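Long-range contacts in quinone oxidoreductase (Coxiella burnetii, PDB 3TQH), which binds NADPH and probably uses it to reduce quinones: residues A[139-143]-A[268-274]; A[144-148]-A[240-244]; A[167-172]-A[287-291]; A[215-219]-A[231-236]. One frame throughout, in Å; residues are numbered along the deposited sequence.

Interaction 1. Residues A[139-143]-A[268-274]; sequences LTALQ and KQFNIEE. With NDP (NADPH dihydro-nicotinamide-adenine-dinucleotide phosphate), chain B.
Gln-143, on helix 135-147, holds the chain of Lys-268 to Glu-274 with one extended side chain whose amide makes three hydrogen bonds. Its OE1 receives Gln-269 N at 3.1 Å, in the carbonyl plane and on a lone pair. Both hydrogens of its NE2 are used: one goes to Gln-269 O at 2.8 Å, the other to Glu-274 OE1 at 2.9 Å. Both acceptors lie almost in the amide plane, so the group is fixed in rotation, and Gln-269 is gripped through both its backbone N and O by one side-chain amide. The Glu-274 carboxylate is turned 43° from that amide. Beside the amide the packing is apolar and close: Leu-139 CD2 and Leu-142 CD2 each reach Glu-274 CB at 3.8 Å. Toward solvent the contact thins out; the exposed Gln-269 side chain comes no nearer to the helix segment than 4.3 Å (CB to Gln-143 OE1), and Asn-271 turns its amide back to cap helix 272-283, OD1 accepting from Glu-274 N. At the other end lies NADPH, where Lys-268 N donates to the carboxamide O7N at 2.7 Å and Thr-140 OG1, bonded to Thr-136 O, rests 3.2 Å from C4N of the nicotinamide ring. The contact thus joins helix 135-147 to the start of helix 272-283, while Thr-140 and Ala-141 pack against helix 164-175.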
# COMPACT_ATOMS: atom_id res chain seq x y z
N LEU A 139 -4.54 -4.23 -2.47
CA LEU A 139 -5.85 -4.23 -1.84
C LEU A 139 -6.40 -2.81 -1.79
O LEU A 139 -7.61 -2.61 -1.92
CB LEU A 139 -5.82 -4.84 -0.44
CG LEU A 139 -5.66 -6.36 -0.35
CD1 LEU A 139 -5.33 -6.78 1.09
CD2 LEU A 139 -6.90 -7.09 -0.87
N THR A 140 -5.52 -1.83 -1.59
CA THR A 140 -5.95 -0.44 -1.56
C THR A 140 -6.42 0.02 -2.95
O THR A 140 -7.51 0.58 -3.09
CB THR A 140 -4.85 0.50 -1.05
OG1 THR A 140 -4.36 0.01 0.20
CG2 THR A 140 -5.39 1.90 -0.87
N ALA A 141 -5.60 -0.23 -3.96
CA ALA A 141 -5.97 0.10 -5.33
C ALA A 141 -7.35 -0.45 -5.67
O ALA A 141 -8.22 0.29 -6.12
CB ALA A 141 -4.92 -0.43 -6.30
N LEU A 142 -7.56 -1.74 -5.41
CA LEU A 142 -8.81 -2.40 -5.78
C LEU A 142 -10.01 -1.85 -5.02
O LEU A 142 -11.05 -1.54 -5.61
CB LEU A 142 -8.69 -3.91 -5.52
CG LEU A 142 -9.79 -4.82 -6.07
CD1 LEU A 142 -10.02 -4.59 -7.57
CD2 LEU A 142 -9.45 -6.28 -5.78
N GLN A 143 -9.87 -1.73 -3.70
CA GLN A 143 -10.96 -1.27 -2.86
C GLN A 143 -11.31 0.20 -3.09
O GLN A 143 -12.46 0.60 -2.90
CB GLN A 143 -10.64 -1.54 -1.39
CG GLN A 143 -10.63 -3.03 -1.07
CD GLN A 143 -10.04 -3.35 0.29
OE1 GLN A 143 -9.79 -2.46 1.10
NE2 GLN A 143 -9.80 -4.63 0.54
N LYS A 268 -8.06 0.48 4.12
CA LYS A 268 -7.74 -0.83 3.56
C LYS A 268 -8.10 -1.94 4.54
O LYS A 268 -7.67 -1.93 5.69
CB LYS A 268 -6.25 -0.91 3.22
CG LYS A 268 -5.77 -2.31 2.79
CD LYS A 268 -4.36 -2.60 3.31
CE LYS A 268 -4.32 -2.86 4.81
NZ LYS A 268 -2.98 -2.51 5.40
N GLN A 269 -8.90 -2.89 4.07
CA GLN A 269 -9.23 -4.08 4.84
C GLN A 269 -8.62 -5.31 4.18
O GLN A 269 -8.49 -5.37 2.95
CB GLN A 269 -10.75 -4.27 4.91
CG GLN A 269 -11.50 -3.16 5.63
CD GLN A 269 -13.00 -3.39 5.61
OE1 GLN A 269 -13.49 -4.47 5.94
NE2 GLN A 269 -13.75 -2.36 5.22
N PHE A 270 -8.24 -6.30 4.99
CA PHE A 270 -7.77 -7.57 4.44
C PHE A 270 -8.94 -8.37 3.87
O PHE A 270 -9.92 -8.62 4.56
CB PHE A 270 -7.03 -8.41 5.47
CG PHE A 270 -6.24 -9.53 4.86
CD1 PHE A 270 -4.98 -9.29 4.31
CD2 PHE A 270 -6.76 -10.81 4.78
CE1 PHE A 270 -4.25 -10.30 3.72
CE2 PHE A 270 -6.04 -11.85 4.19
CZ PHE A 270 -4.78 -11.59 3.65
N ASN A 271 -8.83 -8.75 2.60
CA ASN A 271 -9.83 -9.58 1.95
C ASN A 271 -9.19 -10.77 1.23
O ASN A 271 -8.49 -10.62 0.23
CB ASN A 271 -10.67 -8.76 0.97
CG ASN A 271 -11.88 -9.55 0.44
OD1 ASN A 271 -11.73 -10.50 -0.33
ND2 ASN A 271 -13.07 -9.15 0.85
N ILE A 272 -9.45 -11.97 1.76
CA ILE A 272 -8.88 -13.20 1.24
C ILE A 272 -9.19 -13.40 -0.26
O ILE A 272 -8.29 -13.72 -1.04
CB ILE A 272 -9.39 -14.42 2.05
CG1 ILE A 272 -8.80 -14.37 3.47
CG2 ILE A 272 -9.00 -15.72 1.37
CD1 ILE A 272 -9.34 -15.43 4.40
N GLU A 273 -10.44 -13.17 -0.64
CA GLU A 273 -10.89 -13.38 -2.03
C GLU A 273 -10.24 -12.39 -3.00
O GLU A 273 -9.85 -12.77 -4.11
CB GLU A 273 -12.42 -13.30 -2.12
CG GLU A 273 -13.17 -14.51 -1.53
CD GLU A 273 -13.18 -14.56 0.01
OE1 GLU A 273 -12.95 -13.52 0.67
OE2 GLU A 273 -13.42 -15.67 0.56
N GLU A 274 -10.12 -11.13 -2.59
CA GLU A 274 -9.49 -10.10 -3.43
C GLU A 274 -7.99 -10.31 -3.60
O GLU A 274 -7.46 -10.15 -4.70
CB GLU A 274 -9.75 -8.70 -2.87
CG GLU A 274 -11.22 -8.29 -2.92
CD GLU A 274 -11.48 -6.91 -2.34
OE1 GLU A 274 -10.60 -6.39 -1.62
OE2 GLU A 274 -12.56 -6.35 -2.61
PA NDP B . 3.96 6.27 -2.79
O1A NDP B . 5.03 6.81 -1.94
O2A NDP B . 4.32 4.96 -3.35
O5B NDP B . 3.64 7.29 -3.99
C5B NDP B . 4.71 7.94 -4.64
C4B NDP B . 4.21 8.60 -5.92
O4B NDP B . 3.54 9.80 -5.59
C3B NDP B . 5.32 8.99 -6.89
O3B NDP B . 5.29 8.13 -8.01
C2B NDP B . 5.03 10.44 -7.28
O2B NDP B . 5.00 10.64 -8.67
C1B NDP B . 3.65 10.68 -6.68
N9A NDP B . 3.41 12.06 -6.22
C8A NDP B . 4.07 12.71 -5.20
N7A NDP B . 3.53 13.94 -5.07
C5A NDP B . 2.55 14.08 -5.99
C6A NDP B . 1.70 15.14 -6.27
N6A NDP B . 1.80 16.27 -5.58
N1A NDP B . 0.77 15.02 -7.28
C2A NDP B . 0.69 13.83 -8.00
N3A NDP B . 1.53 12.77 -7.71
C4A NDP B . 2.45 12.90 -6.71
O3 NDP B . 2.57 6.19 -1.97
PN NDP B . 1.47 5.02 -2.04
O1N NDP B . 1.98 3.83 -1.34
O2N NDP B . 0.91 4.87 -3.39
O5D NDP B . 0.33 5.68 -1.10
C5D NDP B . -0.20 6.96 -1.37
C4D NDP B . -0.92 7.49 -0.13
O4D NDP B . -1.99 6.63 0.21
C3D NDP B . 0.01 7.55 1.07
O3D NDP B . -0.16 8.78 1.73
C2D NDP B . -0.40 6.38 1.93
O2D NDP B . -0.16 6.60 3.31
C1D NDP B . -1.88 6.24 1.57
N1N NDP B . -2.45 4.89 1.76
C2N NDP B . -3.62 4.78 2.47
C3N NDP B . -4.21 3.55 2.75
C7N NDP B . -5.49 3.44 3.53
O7N NDP B . -6.02 2.16 3.79
N7N NDP B . -6.08 4.55 3.97
C4N NDP B . -3.52 2.30 2.25
C5N NDP B . -2.26 2.49 1.47
C6N NDP B . -1.79 3.78 1.26
P2B NDP B . 6.17 11.47 -9.42
O1X NDP B . 6.02 11.26 -10.90
O2X NDP B . 7.52 10.96 -8.98
O3X NDP B . 6.07 12.94 -9.12

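Interaction 2. Residues A[144-148]-A[240-244]; sequences ALNQA and CIVSV. With NDP (NADPH dihydro-nicotinamide-adenine-dinucleotide phosphate), chain B.
Val-242 is the main bump on this face of the Rossmann-fold sheet, and the C-terminal part of helix 135-147, with Ala-144 and Gln-147, and Ala-148 beside it, supplies the hollow that takes it. The fold is a parallel sheet in strand order 3-2-1-4-5-6 with helices on its faces, and strand 239-243 is its fifth strand. CG2 of Val-242 enters the hollow, 3.9 Å from Ala-144 O and equally 3.9 Å from Gln-147 CG, with Ala-148 CB at 4.0 Å closing the far wall. This branch lies anti to the carbonyl carbon of its own residue, while CG1 meets Ala-144 CB at 4.2 Å. Two alanines leave the helix surface low where the strand presses in, so the backbones come near: Ala-144 to Val-242 and Ala-148 to Cys-240 are both 6.4 Å between CA atoms. Gln-147 is bent at chi2 (67°), and its CB and CG lie across the valine at the rim. No hydrogen bond crosses the contact, and five of the six touching residues are buried. Ile-220 and Leu-266 also border Ala-144. The strand then leads to Val-244, whose O accepts from the carboxamide N7N of NADPH at 2.9 Å. At the opposite end Cys-240 SG settles against Ala-148, 3.7 Å from its CA.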
# COMPACT_ATOMS: atom_id res chain seq x y z
N ALA A 144 -10.34 1.00 -3.53
CA ALA A 144 -10.60 2.38 -3.92
C ALA A 144 -11.43 2.42 -5.20
O ALA A 144 -12.43 3.14 -5.28
CB ALA A 144 -9.30 3.14 -4.11
N LEU A 145 -11.03 1.63 -6.19
CA LEU A 145 -11.79 1.55 -7.44
C LEU A 145 -13.21 1.03 -7.20
O LEU A 145 -14.14 1.53 -7.83
CB LEU A 145 -11.04 0.68 -8.48
CG LEU A 145 -9.79 1.34 -9.06
CD1 LEU A 145 -8.98 0.37 -9.92
CD2 LEU A 145 -10.15 2.59 -9.89
N ASN A 146 -13.36 0.06 -6.30
CA ASN A 146 -14.68 -0.47 -5.92
C ASN A 146 -15.54 0.55 -5.18
O ASN A 146 -16.73 0.66 -5.43
CB ASN A 146 -14.56 -1.72 -5.04
CG ASN A 146 -14.12 -2.97 -5.81
OD1 ASN A 146 -14.01 -2.97 -7.04
ND2 ASN A 146 -13.86 -4.04 -5.07
N GLN A 147 -14.95 1.29 -4.25
CA GLN A 147 -15.67 2.36 -3.55
C GLN A 147 -16.21 3.40 -4.56
O GLN A 147 -17.33 3.91 -4.40
CB GLN A 147 -14.77 3.03 -2.51
CG GLN A 147 -15.43 4.15 -1.71
CD GLN A 147 -16.55 3.65 -0.80
OE1 GLN A 147 -17.74 3.74 -1.14
NE2 GLN A 147 -16.16 3.14 0.36
N ALA A 148 -15.43 3.69 -5.59
CA ALA A 148 -15.84 4.60 -6.67
C ALA A 148 -16.82 3.98 -7.67
O ALA A 148 -17.30 4.68 -8.57
CB ALA A 148 -14.61 5.12 -7.41
N CYS A 240 -17.69 10.91 -7.81
CA CYS A 240 -17.25 10.82 -6.42
C CYS A 240 -15.73 10.83 -6.33
O CYS A 240 -15.03 10.40 -7.24
CB CYS A 240 -17.79 9.55 -5.77
SG CYS A 240 -17.11 8.05 -6.47
N ILE A 241 -15.23 11.33 -5.20
CA ILE A 241 -13.81 11.31 -4.90
C ILE A 241 -13.56 10.33 -3.75
O ILE A 241 -14.26 10.35 -2.73
CB ILE A 241 -13.25 12.73 -4.59
CG1 ILE A 241 -11.75 12.68 -4.28
CG2 ILE A 241 -14.02 13.40 -3.44
CD1 ILE A 241 -11.15 14.05 -4.04
N VAL A 242 -12.58 9.46 -3.94
CA VAL A 242 -12.08 8.57 -2.90
C VAL A 242 -10.71 9.08 -2.48
O VAL A 242 -9.72 8.88 -3.19
CB VAL A 242 -11.97 7.12 -3.39
CG1 VAL A 242 -11.47 6.22 -2.27
CG2 VAL A 242 -13.32 6.63 -3.90
N SER A 243 -10.67 9.76 -1.34
CA SER A 243 -9.42 10.33 -0.84
C SER A 243 -8.79 9.35 0.14
O SER A 243 -9.31 9.12 1.22
CB SER A 243 -9.67 11.69 -0.17
OG SER A 243 -8.47 12.43 -0.11
N VAL A 244 -7.66 8.77 -0.28
CA VAL A 244 -7.07 7.59 0.37
C VAL A 244 -6.19 7.88 1.60
O VAL A 244 -6.23 7.12 2.57
CB VAL A 244 -6.29 6.73 -0.68
CG1 VAL A 244 -5.54 5.57 -0.03
CG2 VAL A 244 -7.25 6.21 -1.74
PA NDP B . 3.96 6.27 -2.79
O1A NDP B . 5.03 6.81 -1.94
O2A NDP B . 4.32 4.96 -3.35
O5B NDP B . 3.64 7.29 -3.99
C5B NDP B . 4.71 7.94 -4.64
C4B NDP B . 4.21 8.60 -5.92
O4B NDP B . 3.54 9.80 -5.59
C3B NDP B . 5.32 8.99 -6.89
O3B NDP B . 5.29 8.13 -8.01
C2B NDP B . 5.03 10.44 -7.28
O2B NDP B . 5.00 10.64 -8.67
C1B NDP B . 3.65 10.68 -6.68
N9A NDP B . 3.41 12.06 -6.22
C8A NDP B . 4.07 12.71 -5.20
N7A NDP B . 3.53 13.94 -5.07
C5A NDP B . 2.55 14.08 -5.99
C6A NDP B . 1.70 15.14 -6.27
N6A NDP B . 1.80 16.27 -5.58
N1A NDP B . 0.77 15.02 -7.28
C2A NDP B . 0.69 13.83 -8.00
N3A NDP B . 1.53 12.77 -7.71
C4A NDP B . 2.45 12.90 -6.71
O3 NDP B . 2.57 6.19 -1.97
PN NDP B . 1.47 5.02 -2.04
O1N NDP B . 1.98 3.83 -1.34
O2N NDP B . 0.91 4.87 -3.39
O5D NDP B . 0.33 5.68 -1.10
C5D NDP B . -0.20 6.96 -1.37
C4D NDP B . -0.92 7.49 -0.13
O4D NDP B . -1.99 6.63 0.21
C3D NDP B . 0.01 7.55 1.07
O3D NDP B . -0.16 8.78 1.73
C2D NDP B . -0.40 6.38 1.93
O2D NDP B . -0.16 6.60 3.31
C1D NDP B . -1.88 6.24 1.57
N1N NDP B . -2.45 4.89 1.76
C2N NDP B . -3.62 4.78 2.47
C3N NDP B . -4.21 3.55 2.75
C7N NDP B . -5.49 3.44 3.53
O7N NDP B . -6.02 2.16 3.79
N7N NDP B . -6.08 4.55 3.97
C4N NDP B . -3.52 2.30 2.25
C5N NDP B . -2.26 2.49 1.47
C6N NDP B . -1.79 3.78 1.26
P2B NDP B . 6.17 11.47 -9.42
O1X NDP B . 6.02 11.26 -10.90
O2X NDP B . 7.52 10.96 -8.98
O3X NDP B . 6.07 12.94 -9.12

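Interaction 3. Residues A[167-172]-A[287-291]; sequences HLAIQL and LRIEI
Gln-171 and Leu-287 bring the two backbones closest, 6.7 Å between CA atoms, and the irregular chain 287-291 runs back along helix 164-175 to 7.9 Å at His-167 and Glu-290. Gln-171 reads the backbone of Arg-288 at both ends: OE1 accepts from Arg-288 N at 2.8 Å, and NE2 donates to Arg-288 O at 2.9 Å, in the carbonyl plane and on a lone pair. The second NE2 hydrogen turns back to His-167 O, one helical turn earlier, meeting it from above the carbonyl plane. Leu-287 CD1 packs along the glutamine, 3.5 Å from its CB, and also touches Leu-168 CD2. A chi1 of 85° swings the His-167 ring toward the loop, where NE2 receives Glu-290 N at 3.1 Å, 30° out of the ring plane. Arg-288 and Glu-290 pair along the outer side, NE and NH2 both gripping OE1. Helices 135-147 and 272-283 cover the leucines. Because His-167 NE2 accepts while ND1 bonds to Gly-163 O, the ring is most simply read as neutral with its proton on ND1, linking the glycine-rich turn to this loop.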
# COMPACT_ATOMS: atom_id res chain seq x y z
N HIS A 167 0.22 2.75 -9.51
CA HIS A 167 0.58 1.97 -10.70
C HIS A 167 -0.27 0.71 -10.84
O HIS A 167 -0.51 0.24 -11.95
CB HIS A 167 2.09 1.66 -10.75
CG HIS A 167 2.51 0.45 -9.98
ND1 HIS A 167 2.59 0.43 -8.60
CD2 HIS A 167 2.95 -0.76 -10.39
CE1 HIS A 167 3.03 -0.74 -8.20
NE2 HIS A 167 3.26 -1.49 -9.27
N LEU A 168 -0.73 0.19 -9.70
CA LEU A 168 -1.65 -0.95 -9.69
C LEU A 168 -3.06 -0.50 -10.06
O LEU A 168 -3.73 -1.15 -10.88
CB LEU A 168 -1.64 -1.64 -8.33
CG LEU A 168 -0.34 -2.39 -7.99
CD1 LEU A 168 -0.38 -3.00 -6.59
CD2 LEU A 168 -0.04 -3.47 -9.02
N ALA A 169 -3.50 0.61 -9.46
CA ALA A 169 -4.83 1.18 -9.70
C ALA A 169 -5.03 1.50 -11.17
O ALA A 169 -6.07 1.18 -11.74
CB ALA A 169 -5.03 2.44 -8.85
N ILE A 170 -4.03 2.11 -11.78
CA ILE A 170 -4.06 2.38 -13.22
C ILE A 170 -4.30 1.11 -14.04
O ILE A 170 -5.11 1.10 -14.96
CB ILE A 170 -2.75 3.03 -13.71
CG1 ILE A 170 -2.67 4.48 -13.21
CG2 ILE A 170 -2.66 2.96 -15.25
CD1 ILE A 170 -1.35 5.15 -13.50
N GLN A 171 -3.58 0.05 -13.70
CA GLN A 171 -3.72 -1.20 -14.45
C GLN A 171 -5.09 -1.81 -14.21
O GLN A 171 -5.74 -2.26 -15.15
CB GLN A 171 -2.64 -2.20 -14.04
CG GLN A 171 -1.26 -1.77 -14.40
CD GLN A 171 -0.24 -2.72 -13.83
OE1 GLN A 171 0.01 -3.77 -14.41
NE2 GLN A 171 0.36 -2.36 -12.70
N LEU A 172 -5.51 -1.82 -12.94
CA LEU A 172 -6.82 -2.34 -12.58
C LEU A 172 -7.95 -1.53 -13.21
O LEU A 172 -8.93 -2.11 -13.68
CB LEU A 172 -6.98 -2.42 -11.06
CG LEU A 172 -6.14 -3.52 -10.39
CD1 LEU A 172 -6.16 -3.38 -8.86
CD2 LEU A 172 -6.62 -4.91 -10.82
N LEU A 287 -1.14 -8.46 -14.38
CA LEU A 287 -0.95 -7.28 -13.54
C LEU A 287 0.53 -7.25 -13.15
O LEU A 287 1.06 -8.24 -12.65
CB LEU A 287 -1.85 -7.36 -12.31
CG LEU A 287 -1.79 -6.24 -11.26
CD1 LEU A 287 -2.15 -4.88 -11.85
CD2 LEU A 287 -2.71 -6.58 -10.07
N ARG A 288 1.19 -6.13 -13.39
CA ARG A 288 2.61 -5.99 -13.06
C ARG A 288 2.77 -5.31 -11.72
O ARG A 288 2.16 -4.27 -11.48
CB ARG A 288 3.34 -5.15 -14.11
CG ARG A 288 4.83 -5.10 -13.86
CD ARG A 288 5.52 -3.95 -14.57
NE ARG A 288 6.90 -3.83 -14.10
CZ ARG A 288 7.89 -4.68 -14.39
NH1 ARG A 288 7.67 -5.74 -15.18
NH2 ARG A 288 9.10 -4.47 -13.90
N ILE A 289 3.60 -5.90 -10.86
CA ILE A 289 4.07 -5.24 -9.65
C ILE A 289 5.48 -4.73 -9.94
O ILE A 289 6.42 -5.52 -10.10
CB ILE A 289 4.13 -6.18 -8.43
CG1 ILE A 289 2.83 -6.97 -8.29
CG2 ILE A 289 4.38 -5.36 -7.16
CD1 ILE A 289 2.77 -7.80 -7.04
N GLU A 290 5.61 -3.42 -10.02
CA GLU A 290 6.89 -2.77 -10.25
C GLU A 290 7.64 -2.67 -8.94
O GLU A 290 7.26 -1.92 -8.05
CB GLU A 290 6.66 -1.37 -10.83
CG GLU A 290 7.92 -0.52 -11.00
CD GLU A 290 8.91 -1.11 -11.98
OE1 GLU A 290 8.49 -1.86 -12.89
OE2 GLU A 290 10.12 -0.82 -11.84
N ILE A 291 8.71 -3.45 -8.83
CA ILE A 291 9.63 -3.34 -7.71
C ILE A 291 10.85 -2.54 -8.19
O ILE A 291 11.68 -3.05 -8.94
CB ILE A 291 10.04 -4.73 -7.21
CG1 ILE A 291 8.80 -5.51 -6.74
CG2 ILE A 291 11.05 -4.62 -6.07
CD1 ILE A 291 9.04 -7.00 -6.57

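Interaction 4. Residues A[215-219]-A[231-236]; sequences PVDAV and SIDCLK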
# COMPACT_ATOMS: atom_id res chain seq x y z
N PRO A 215 -15.44 16.79 -17.35
CA PRO A 215 -15.79 16.24 -16.05
C PRO A 215 -15.53 14.74 -15.90
O PRO A 215 -15.76 13.96 -16.83
CB PRO A 215 -17.28 16.53 -15.95
CG PRO A 215 -17.43 17.84 -16.63
CD PRO A 215 -16.45 17.79 -17.79
N VAL A 216 -15.06 14.36 -14.72
CA VAL A 216 -14.57 13.03 -14.44
C VAL A 216 -15.58 12.30 -13.55
O VAL A 216 -16.25 12.94 -12.73
CB VAL A 216 -13.15 13.15 -13.78
CG1 VAL A 216 -12.92 12.10 -12.73
CG2 VAL A 216 -12.06 13.12 -14.85
N ASP A 217 -15.70 10.99 -13.72
CA ASP A 217 -16.63 10.17 -12.93
C ASP A 217 -16.08 9.79 -11.55
O ASP A 217 -16.84 9.66 -10.59
CB ASP A 217 -17.01 8.89 -13.68
CG ASP A 217 -17.73 9.17 -14.98
OD1 ASP A 217 -18.96 9.41 -14.95
OD2 ASP A 217 -17.07 9.13 -16.04
N ALA A 218 -14.77 9.61 -11.44
CA ALA A 218 -14.16 9.29 -10.16
C ALA A 218 -12.75 9.83 -10.07
O ALA A 218 -12.03 9.84 -11.06
CB ALA A 218 -14.16 7.78 -9.92
N VAL A 219 -12.39 10.31 -8.89
CA VAL A 219 -11.03 10.68 -8.59
C VAL A 219 -10.52 9.73 -7.52
O VAL A 219 -11.09 9.69 -6.43
CB VAL A 219 -10.95 12.12 -8.04
CG1 VAL A 219 -9.53 12.43 -7.54
CG2 VAL A 219 -11.42 13.14 -9.11
N SER A 231 -9.29 18.48 -6.61
CA SER A 231 -9.85 17.45 -7.49
C SER A 231 -11.37 17.46 -7.53
O SER A 231 -11.96 17.03 -8.51
CB SER A 231 -9.37 16.06 -7.06
OG SER A 231 -7.95 15.98 -7.08
N ILE A 232 -12.00 17.96 -6.47
CA ILE A 232 -13.45 18.07 -6.40
C ILE A 232 -14.03 18.88 -7.57
O ILE A 232 -15.11 18.55 -8.08
CB ILE A 232 -13.88 18.70 -5.05
CG1 ILE A 232 -13.45 17.81 -3.87
CG2 ILE A 232 -15.38 18.93 -5.01
CD1 ILE A 232 -13.45 18.51 -2.54
N ASP A 233 -13.31 19.91 -8.02
CA ASP A 233 -13.76 20.78 -9.11
C ASP A 233 -13.90 20.09 -10.48
O ASP A 233 -14.57 20.62 -11.37
CB ASP A 233 -12.81 21.98 -9.28
CG ASP A 233 -12.87 22.95 -8.10
OD1 ASP A 233 -13.95 23.11 -7.48
OD2 ASP A 233 -11.82 23.59 -7.81
N CYS A 234 -13.27 18.93 -10.66
CA CYS A 234 -13.33 18.24 -11.96
C CYS A 234 -14.38 17.11 -11.99
O CYS A 234 -14.61 16.51 -13.04
CB CYS A 234 -11.94 17.72 -12.36
SG CYS A 234 -11.34 16.24 -11.50
N LEU A 235 -15.03 16.85 -10.86
CA LEU A 235 -16.06 15.81 -10.80
C LEU A 235 -17.34 16.21 -11.53
O LEU A 235 -17.76 17.37 -11.47
CB LEU A 235 -16.45 15.53 -9.34
CG LEU A 235 -15.43 14.86 -8.43
CD1 LEU A 235 -16.03 14.76 -7.04
CD2 LEU A 235 -15.04 13.49 -8.95
N LYS A 236 -17.95 15.23 -12.19
CA LYS A 236 -19.33 15.34 -12.67
C LYS A 236 -20.29 15.48 -11.49
O LYS A 236 -19.94 15.13 -10.36
CB LYS A 236 -19.74 14.09 -13.46
CG LYS A 236 -19.03 13.92 -14.79
CD LYS A 236 -19.50 12.66 -15.52
CE LYS A 236 -20.90 12.84 -16.09
NZ LYS A 236 -21.24 11.83 -17.13
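Val-219 and Leu-235 meet through their branches: Leu-235 has chi1 at -68°, and a chi2 of 177° sends CD1 on in line, which leaves CD2 as the branch that meets Val-219 CG2 at 3.6 Å, the two side chains crossing near a right angle. Cys-234, with chi1 at 76°, places SG between its backbone N and carbonyl carbon, 3.9 Å from the same CG2. The other valine branch, CG1, rests on Ser-231 CB at 3.7 Å. Val-219 thus touches Ser-231, Cys-234 and Leu-235. Within the Rossmann fold this is the connection from strand 216-221 through helix 225-231 toward strand 239-243. Val-216 and Leu-235 form a parallel bridge: Val-216 N donates to Cys-234 O at 2.8 Å, and its O accepts from Lys-236 N at 2.9 Å. A weaker CA-H...O contact from Pro-215 CA also reaches Cys-234 O. On the exposed side Lys-236 lies beside Asp-217, pointing the same way; its CD is 3.3 Å from OD1, but NZ stays 4.0 Å from OD1, a long salt bridge. Asp-217 OD2 instead bonds to Val-155 N, and Ser-231 OG to His-159 NE2 and Val-227 O. The chain turns a corner at Asp-217, after which strand 216-221 runs on between strands 155-158 and 239-243, with Cys-234 packed on Leu-157 and on Leu-209 of helix 208-211.

Overall arrangement
Interactions 1 and 2 share helix 135-147: its middle reads the polar backbone of 268-274, its end presses on strand 239-243, and both reach the nicotinamide. Interaction 2 is buried, without hydrogen bonds across the contact and mostly apolar; interaction 1 is partly exposed and depends on a glutamine amide. Interaction 3, also buried, uses the same chemistry, glutamine against loop backbone, on helix 164-175, which packs on helix 135-147 through Ala-141 with Ala-169 and Leu-145 with Leu-172. Interaction 4, farthest from the chain centre, combines two backbone bonds with an apolar cluster, mostly buried but with Pro-215 and Lys-236 exposed; a probable hydrogen bond, Val-242 N to Val-219 O at 2.9 Å, joins it to interaction 2.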